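PDB 3IMM: putative secreted glycosylhydrolase, which probably hydrolyses glycosidic bonds in sugars, as a probably secreted member of the 3-keto-disaccharide hydrolase family with a concanavalin-like fold. Local coordinates for residues E38-K43 against I180-K185; V65-T70 against V80-A85. One frame throughout, in Å; residues are numbered along the deposited sequence. Where two conformers were deposited one is given.

Contact 1: E38-K43 against I180-K185; sequences ESIWTK and IGLQGK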
loop_
_atom_site.group_PDB
_atom_site.type_symbol
_atom_site.label_atom_id
_atom_site.label_comp_id
_atom_site.label_asym_id
_atom_site.label_seq_id
_atom_site.Cartn_x
_atom_site.Cartn_y
_atom_site.Cartn_z
ATOM N N GLU A 38 -4.487 2.702 -14.047
ATOM C CA GLU A 38 -5.496 1.903 -13.358
ATOM C C GLU A 38 -4.898 0.867 -12.409
ATOM O O GLU A 38 -3.799 0.360 -12.640
ATOM C CB GLU A 38 -6.401 1.229 -14.373
ATOM C CG GLU A 38 -7.627 0.543 -13.794
ATOM C CD GLU A 38 -8.519 -0.036 -14.895
ATOM O OE1 GLU A 38 -8.230 -1.130 -15.458
ATOM O OE2 GLU A 38 -9.518 0.645 -15.203
ATOM N N SER A 39 -5.642 0.579 -11.339
ATOM C CA SER A 39 -5.250 -0.348 -10.297
ATOM C C SER A 39 -5.482 -1.820 -10.666
ATOM O O SER A 39 -6.178 -2.144 -11.649
ATOM C CB SER A 39 -6.012 -0.001 -9.000
ATOM O OG SER A 39 -5.726 1.319 -8.533
ATOM N N ILE A 40 -4.914 -2.714 -9.864
ATOM C CA ILE A 40 -5.159 -4.167 -9.974
ATOM C C ILE A 40 -5.728 -4.623 -8.629
ATOM O O ILE A 40 -5.237 -4.198 -7.571
ATOM C CB ILE A 40 -3.852 -4.976 -10.342
ATOM C CG1 ILE A 40 -4.125 -6.488 -10.424
ATOM C CG2 ILE A 40 -2.646 -4.670 -9.370
ATOM C CD1 ILE A 40 -3.158 -7.236 -11.254
ATOM N N TRP A 41 -6.778 -5.452 -8.656
ATOM C CA TRP A 41 -7.459 -5.822 -7.435
ATOM C C TRP A 41 -7.563 -7.300 -7.317
ATOM O O TRP A 41 -7.597 -8.015 -8.324
ATOM C CB TRP A 41 -8.877 -5.233 -7.361
ATOM C CG TRP A 41 -8.914 -3.733 -7.489
ATOM C CD1 TRP A 41 -9.206 -3.025 -8.604
ATOM C CD2 TRP A 41 -8.633 -2.777 -6.462
ATOM N NE1 TRP A 41 -9.109 -1.676 -8.346
ATOM C CE2 TRP A 41 -8.762 -1.500 -7.036
ATOM C CE3 TRP A 41 -8.326 -2.880 -5.103
ATOM C CZ2 TRP A 41 -8.573 -0.327 -6.304
ATOM C CZ3 TRP A 41 -8.128 -1.737 -4.383
ATOM C CH2 TRP A 41 -8.240 -0.465 -4.990
ATOM N N THR A 42 -7.656 -7.753 -6.069
ATOM C CA THR A 42 -8.076 -9.101 -5.808
ATOM C C THR A 42 -9.538 -9.243 -6.235
ATOM O O THR A 42 -10.294 -8.268 -6.235
ATOM C CB THR A 42 -7.890 -9.477 -4.317
ATOM O OG1 THR A 42 -8.587 -8.542 -3.504
ATOM C CG2 THR A 42 -6.412 -9.487 -3.929
ATOM N N LYS A 43 -9.929 -10.456 -6.628
ATOM C CA LYS A 43 -11.311 -10.733 -6.957
ATOM C C LYS A 43 -12.125 -10.984 -5.677
ATOM O O LYS A 43 -13.361 -10.868 -5.679
ATOM C CB LYS A 43 -11.412 -11.965 -7.868
ATOM C CG LYS A 43 -10.982 -11.754 -9.306
ATOM C CD LYS A 43 -11.273 -13.054 -10.098
ATOM C CE LYS A 43 -11.041 -12.866 -11.569
ATOM N NZ LYS A 43 -11.049 -14.168 -12.193
ATOM N N ILE A 180 -7.922 -6.085 -1.898
ATOM C CA ILE A 180 -6.555 -5.655 -1.892
ATOM C C ILE A 180 -6.168 -5.245 -3.317
ATOM O O ILE A 180 -6.555 -5.887 -4.301
ATOM C CB ILE A 180 -5.612 -6.763 -1.306
ATOM C CG1 ILE A 180 -6.004 -7.081 0.135
ATOM C CG2 ILE A 180 -4.183 -6.318 -1.351
ATOM C CD1 ILE A 180 -5.275 -8.277 0.788
ATOM N N GLY A 181 -5.468 -4.131 -3.438
ATOM C CA GLY A 181 -4.972 -3.705 -4.729
ATOM C C GLY A 181 -3.617 -3.020 -4.710
ATOM O O GLY A 181 -3.102 -2.651 -3.670
ATOM N N LEU A 182 -3.047 -2.901 -5.901
ATOM C CA LEU A 182 -1.856 -2.109 -6.158
ATOM C C LEU A 182 -2.225 -1.025 -7.150
ATOM O O LEU A 182 -3.084 -1.206 -8.018
ATOM C CB LEU A 182 -0.738 -2.971 -6.734
ATOM C CG LEU A 182 -0.280 -4.159 -5.902
ATOM C CD1 LEU A 182 0.670 -5.051 -6.710
ATOM C CD2 LEU A 182 0.367 -3.639 -4.580
ATOM N N GLN A 183 -1.581 0.116 -6.989
ATOM C CA GLN A 183 -1.830 1.256 -7.848
ATOM C C GLN A 183 -0.929 1.236 -9.067
ATOM O O GLN A 183 0.186 0.716 -9.022
ATOM C CB GLN A 183 -1.657 2.535 -7.057
ATOM C CG GLN A 183 -2.659 2.636 -5.936
ATOM C CD GLN A 183 -2.288 3.695 -4.965
ATOM O OE1 GLN A 183 -2.274 4.876 -5.311
ATOM N NE2 GLN A 183 -1.975 3.293 -3.737
ATOM N N GLY A 184 -1.460 1.833 -10.142
ATOM C CA GLY A 184 -0.845 1.842 -11.459
ATOM C C GLY A 184 0.170 2.950 -11.603
ATOM O O GLY A 184 0.499 3.616 -10.650
ATOM N N LYS A 185 0.669 3.120 -12.817
ATOM C CA LYS A 185 1.666 4.130 -13.149
ATOM C C LYS A 185 1.040 5.469 -13.478
ATOM O O LYS A 185 0.226 5.561 -14.387
ATOM C CB LYS A 185 2.464 3.604 -14.339
ATOM C CG LYS A 185 3.462 4.547 -14.973
ATOM C CD LYS A 185 4.155 3.825 -16.164
ATOM C CE LYS A 185 5.072 4.726 -17.011
ATOM N NZ LYS A 185 4.395 5.920 -17.564
HETATM O O HOH W 1 -3.989 3.300 -9.599
#
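T42 grips I180 twice at the close-packed end of this antiparallel strand pair. Its backbone N donates to I180 O at 2.8 Å, nearly in line with the carbonyl, and its hydroxyl OG1, also hydrogen-bonded to D44 O, receives I180 N at 3.0 Å in an almost straight bond (171°). OG1 can do this because it sits between the backbone N and the carbonyl carbon (chi1 56°), which also leaves CG2 to rest 3.9 Å from I180 CB. Replacing T42 by a valine would probably leave both I180 N and D44 O without their hydroxyl partner. Next along, W41 lays the CE3 corner of its indole 3.5 Å from G181 CA, where the lack of a side chain makes room for the ring. On the other face, I40 CG2 lies alongside L182 CB at 3.7 Å, and L182 continues inward onto F193 and I196. Beyond the I40 N to L182 O bond, direct N-H...O bonds stop, though the backbones stay close. There, in one conformer of G184, a water bridges S39 OG (2.8 Å) and G184 N; E38 is solvent-exposed, its side chain starting away from 180-185. Direct amide bonding and apolar packing thus hold the buried end, whereas the outer end may rely partly on water.

Contact 2: V65-T70 against V80-A85; sequences VVVYCT and VEIQIA. With NA (sodium ion), chain D.
A beta hairpin, strands 62-69 and 80-85, forms this contact and carries part of a sodium site on one face. V65 and I82 make a hydrogen-bonded antiparallel pair: V65 N donates to I82 O at 2.9 Å, and I82 N returns a bond to V65 O. V67 and V80 repeat the pattern, with V80 N reaching V67 O in a nearly straight bond (176°) though tilted from the carbonyl plane. The side chains of these four residues share the inward face. V67 CG2 touches V80 CB and, also at 3.9 Å, the CD1 end of I82, while V65 CG2 meets I84 CD1 at 3.8 Å as the two side chains cross. Y68, where the chain turns a corner, sets ring atom CD2 4.2 Å from V80 CG2, and its hydroxyl bonds to G131 O. The other face carries V66, packed on W75, and E81, whose extended chain brings OE2 2.7 Å from the sodium ion; in one conformer of Q183, its NE2 also donates to OE2. Q83, bent at chi2 (75°), supplies OE1 at 2.4 Å. N62 and S63 complete the site. Such a hairpin, its apolar face packed on a second antiparallel sheet, is typical of concanavalin-like sandwiches; here the other face holds a metal.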
loop_
_atom_site.group_PDB
_atom_site.type_symbol
_atom_site.label_atom_id
_atom_site.label_comp_id
_atom_site.label_asym_id
_atom_site.label_seq_id
_atom_site.Cartn_x
_atom_site.Cartn_y
_atom_site.Cartn_z
ATOM N N VAL A 65 0.047 0.201 -1.481
ATOM C CA VAL A 65 -0.723 -1.014 -1.396
ATOM C C VAL A 65 -2.041 -0.604 -0.749
ATOM O O VAL A 65 -2.045 0.096 0.286
ATOM C CB VAL A 65 0.019 -2.064 -0.557
ATOM C CG1 VAL A 65 -0.782 -3.345 -0.500
ATOM C CG2 VAL A 65 1.451 -2.329 -1.163
ATOM N N VAL A 66 -3.153 -1.026 -1.342
ATOM C CA VAL A 66 -4.473 -0.671 -0.834
ATOM C C VAL A 66 -5.083 -1.887 -0.171
ATOM O O VAL A 66 -5.057 -2.957 -0.732
ATOM C CB VAL A 66 -5.367 -0.113 -1.955
ATOM C CG1 VAL A 66 -6.736 0.267 -1.437
ATOM C CG2 VAL A 66 -4.680 1.124 -2.576
ATOM N N VAL A 67 -5.585 -1.726 1.042
ATOM C CA VAL A 67 -6.250 -2.821 1.772
ATOM C C VAL A 67 -7.619 -2.323 2.211
ATOM O O VAL A 67 -7.923 -1.101 2.160
ATOM C CB VAL A 67 -5.413 -3.342 2.989
ATOM C CG1 VAL A 67 -4.044 -3.886 2.509
ATOM C CG2 VAL A 67 -5.223 -2.242 4.101
ATOM N N TYR A 68 -8.474 -3.266 2.585
ATOM C CA TYR A 68 -9.766 -2.936 3.155
ATOM C C TYR A 68 -10.597 -2.083 2.201
ATOM O O TYR A 68 -11.321 -1.163 2.636
ATOM C CB TYR A 68 -9.563 -2.169 4.491
ATOM C CG TYR A 68 -8.905 -2.909 5.624
ATOM C CD1 TYR A 68 -8.719 -4.279 5.581
ATOM C CD2 TYR A 68 -8.553 -2.229 6.814
ATOM C CE1 TYR A 68 -8.149 -4.949 6.628
ATOM C CE2 TYR A 68 -8.006 -2.910 7.892
ATOM C CZ TYR A 68 -7.816 -4.265 7.793
ATOM O OH TYR A 68 -7.290 -4.980 8.834
ATOM N N CYS A 69 -10.493 -2.363 0.909
ATOM C CA CYS A 69 -11.221 -1.590 -0.085
ATOM C C CYS A 69 -12.624 -2.130 -0.258
ATOM O O CYS A 69 -12.802 -3.267 -0.619
ATOM C CB CYS A 69 -10.493 -1.547 -1.431
ATOM S SG CYS A 69 -11.398 -0.616 -2.618
ATOM N N THR A 70 -13.621 -1.288 0.005
ATOM C CA THR A 70 -15.014 -1.713 -0.026
ATOM C C THR A 70 -15.686 -1.261 -1.329
ATOM O O THR A 70 -16.841 -1.600 -1.569
ATOM C CB THR A 70 -15.792 -1.174 1.206
ATOM O OG1 THR A 70 -15.716 0.253 1.240
ATOM C CG2 THR A 70 -15.221 -1.747 2.527
ATOM N N VAL A 80 -7.716 1.806 2.899
ATOM C CA VAL A 80 -6.494 2.230 3.582
ATOM C C VAL A 80 -5.310 1.997 2.641
ATOM O O VAL A 80 -5.234 0.942 1.961
ATOM C CB VAL A 80 -6.324 1.427 4.889
ATOM C CG1 VAL A 80 -4.983 1.733 5.539
ATOM C CG2 VAL A 80 -7.534 1.682 5.780
ATOM N N GLU A 81 -4.406 2.977 2.569
ATOM C CA GLU A 81 -3.236 2.894 1.702
ATOM C C GLU A 81 -1.932 2.940 2.505
ATOM O O GLU A 81 -1.662 3.872 3.293
ATOM C CB GLU A 81 -3.207 4.014 0.670
ATOM C CG GLU A 81 -1.951 4.018 -0.155
ATOM C CD GLU A 81 -1.930 5.165 -1.140
ATOM O OE1 GLU A 81 -2.737 6.108 -0.982
ATOM O OE2 GLU A 81 -1.081 5.123 -2.056
ATOM N N ILE A 82 -1.149 1.889 2.286
ATOM C CA ILE A 82 0.198 1.791 2.779
ATOM C C ILE A 82 1.093 2.385 1.702
ATOM O O ILE A 82 1.187 1.866 0.600
ATOM C CB ILE A 82 0.640 0.355 3.085
ATOM C CG1 ILE A 82 -0.232 -0.285 4.188
ATOM C CG2 ILE A 82 2.122 0.412 3.599
ATOM C CD1 ILE A 82 -1.655 -0.689 3.807
ATOM N N GLN A 83 1.704 3.515 2.038
ATOM C CA GLN A 83 2.563 4.235 1.111
ATOM C C GLN A 83 3.810 3.446 0.712
ATOM O O GLN A 83 4.501 2.872 1.559
ATOM C CB GLN A 83 3.023 5.522 1.789
ATOM C CG GLN A 83 3.881 6.443 0.956
ATOM C CD GLN A 83 3.126 7.196 -0.093
ATOM O OE1 GLN A 83 2.000 6.846 -0.434
ATOM N NE2 GLN A 83 3.734 8.258 -0.602
ATOM N N ILE A 84 4.134 3.492 -0.575
ATOM C CA ILE A 84 5.423 3.029 -1.081
ATOM C C ILE A 84 6.036 4.200 -1.786
ATOM O O ILE A 84 5.408 4.800 -2.650
ATOM C CB ILE A 84 5.310 1.852 -2.084
ATOM C CG1 ILE A 84 4.819 0.608 -1.402
ATOM C CG2 ILE A 84 6.679 1.544 -2.684
ATOM C CD1 ILE A 84 4.532 -0.522 -2.350
ATOM N N ALA A 85 7.252 4.560 -1.400
ATOM C CA ALA A 85 7.862 5.754 -1.925
ATOM C C ALA A 85 9.366 5.649 -1.890
ATOM O O ALA A 85 9.946 5.019 -1.013
ATOM C CB ALA A 85 7.389 7.021 -1.137
HETATM NA NA NA D . 1.083 6.629 -2.651
#

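Contacts 1 and 2 lie in the same antiparallel sheet, their centres 10 Å apart. Across it the strands run 40-42, 179-182, 62-69 and 80-85, so the two pairs adjoin where 179-182 meets 62-69, and G181 O probably bonds to V66 N at 2.8 Å. Along the chain the order differs: the hairpin of contact 2 is nested within the long run of chain between the two strands of contact 1, bringing residues far apart in sequence into neighbouring strands. A polar link joins them as well, for Q183 NE2 lies 2.6 Å from E81 OE2, a probable hydrogen bond to a sodium ligand. In this conformer of Q183, contact 1 probably supplies a second-shell partner for the metal site of contact 2.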